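Local coordinates for lipoprotein (Bacteroides vulgatus, PDB 3U6G) that is of unknown function but is an immunoglobulin-like lipoprotein, possibly calcium-binding as in its PLAT/LH2 and C2-like relatives, at residues 81-84 with 85-88. Sequence-based numbering, arbitrary orientation. Where two conformers were deposited one is given.
Sequences ISEA and GKRL
K86 reaches back to S82 and E83 through CG near its root and CE near its end, where the chain turns over between strand 71-80 and strand 87-96. The close-packed part sits at the root of that side chain. CG of K86 rests 3.9 Å from CB of S82 and lies 3.7 Å from the carbonyl oxygen of E83, so this one methylene touches both the S82 side chain and the E83 backbone. A bend in the chain at chi2 (-70°) then turns the lysine off toward E83, and from there it runs extended to the amine. The glutamate, likewise extended beyond its CG, slants across the lysine: its OE2 stands 3.7 Å from CE of K86 and 4.0 Å from NZ, nearer the methylene than the charge, so the amine points past the carboxylate and the salt bridge is long. This outer end is the loose side, and E83 has a second conformer, so the ion pair is doubtful as a lasting feature. The turn itself passes through G85, whose positive phi (92°) would jam a side chain against the carbonyl oxygen of A84. Across the bend, T110 ties the loop down: its hydroxyl is hydrogen-bonded to both the carbonyl oxygen of E83 and the amide N of K86, while D19 takes the N-H of R87 as the strand begins. At the other end I81 packs on F5 of the second subunit. An alanine in place of K86 would probably leave the E83 carboxylate without this charged partner and uncover the methylene of S82. The chemistry thus divides along the lysine: its inner methylene packs against a turn whose backbone is fastened by T110, whereas at the amine a stretched ion pair probably adds attraction without fixing either charged group.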
loop_
_atom_site.group_PDB
_atom_site.type_symbol
_atom_site.label_atom_id
_atom_site.label_comp_id
_atom_site.label_asym_id
_atom_site.label_seq_id
_atom_site.Cartn_x
_atom_site.Cartn_y
_atom_site.Cartn_z
ATOM N N ILE A 81 -11.652 -11.769 15.966
ATOM C CA ILE A 81 -11.708 -13.045 16.688
ATOM C C ILE A 81 -13.064 -13.234 17.376
ATOM O O ILE A 81 -13.212 -14.117 18.221
ATOM C CB ILE A 81 -10.595 -13.154 17.763
ATOM C CG1 ILE A 81 -10.656 -11.961 18.738
ATOM C CG2 ILE A 81 -9.239 -13.269 17.091
ATOM C CD1 ILE A 81 -9.942 -12.204 20.066
ATOM N N SER A 82 -14.042 -12.406 17.006
ATOM C CA SER A 82 -15.366 -12.414 17.637
ATOM C C SER A 82 -16.132 -13.698 17.338
ATOM O O SER A 82 -15.754 -14.483 16.461
ATOM C CB SER A 82 -16.206 -11.221 17.154
ATOM O OG SER A 82 -15.676 -9.981 17.587
ATOM N N GLU A 83 -17.207 -13.905 18.090
ATOM C CA GLU A 83 -18.156 -14.983 17.838
ATOM C C GLU A 83 -18.750 -14.842 16.436
ATOM O O GLU A 83 -18.706 -13.751 15.846
ATOM C CB GLU A 83 -19.275 -14.962 18.894
ATOM C CG GLU A 83 -20.176 -13.716 18.855
ATOM C CD GLU A 83 -21.043 -13.571 20.094
ATOM O OE1 GLU A 83 -21.316 -14.594 20.763
ATOM O OE2 GLU A 83 -21.458 -12.432 20.397
ATOM N N ALA A 84 -19.309 -15.932 15.909
ATOM C CA ALA A 84 -19.920 -15.932 14.577
ATOM C C ALA A 84 -21.066 -14.918 14.480
ATOM O O ALA A 84 -21.719 -14.610 15.475
ATOM C CB ALA A 84 -20.415 -17.340 14.205
ATOM N N GLY A 85 -21.287 -14.376 13.282
ATOM C CA GLY A 85 -22.456 -13.525 13.032
ATOM C C GLY A 85 -22.280 -12.030 13.227
ATOM O O GLY A 85 -23.251 -11.272 13.165
ATOM N N LYS A 86 -21.052 -11.585 13.467
ATOM C CA LYS A 86 -20.769 -10.152 13.490
ATOM C C LYS A 86 -20.540 -9.675 12.057
ATOM O O LYS A 86 -19.952 -10.409 11.263
ATOM C CB LYS A 86 -19.543 -9.863 14.353
ATOM C CG LYS A 86 -19.722 -10.244 15.810
ATOM C CD LYS A 86 -20.715 -9.316 16.493
ATOM C CE LYS A 86 -21.000 -9.766 17.938
ATOM N NZ LYS A 86 -21.992 -8.903 18.638
ATOM N N ARG A 87 -21.000 -8.461 11.748
ATOM C CA ARG A 87 -21.069 -7.958 10.373
ATOM C C ARG A 87 -20.392 -6.593 10.208
ATOM O O ARG A 87 -20.585 -5.699 11.028
ATOM C CB ARG A 87 -22.533 -7.835 9.934
ATOM C CG ARG A 87 -23.311 -9.142 10.002
ATOM N N LEU A 88 -19.613 -6.430 9.138
ATOM C CA LEU A 88 -18.963 -5.153 8.850
ATOM C C LEU A 88 -19.092 -4.794 7.379
ATOM O O LEU A 88 -18.877 -5.640 6.501
ATOM C CB LEU A 88 -17.476 -5.201 9.202
ATOM C CG LEU A 88 -16.726 -3.864 9.115
ATOM C CD1 LEU A 88 -17.105 -2.970 10.268
ATOM C CD2 LEU A 88 -15.213 -4.088 9.092
#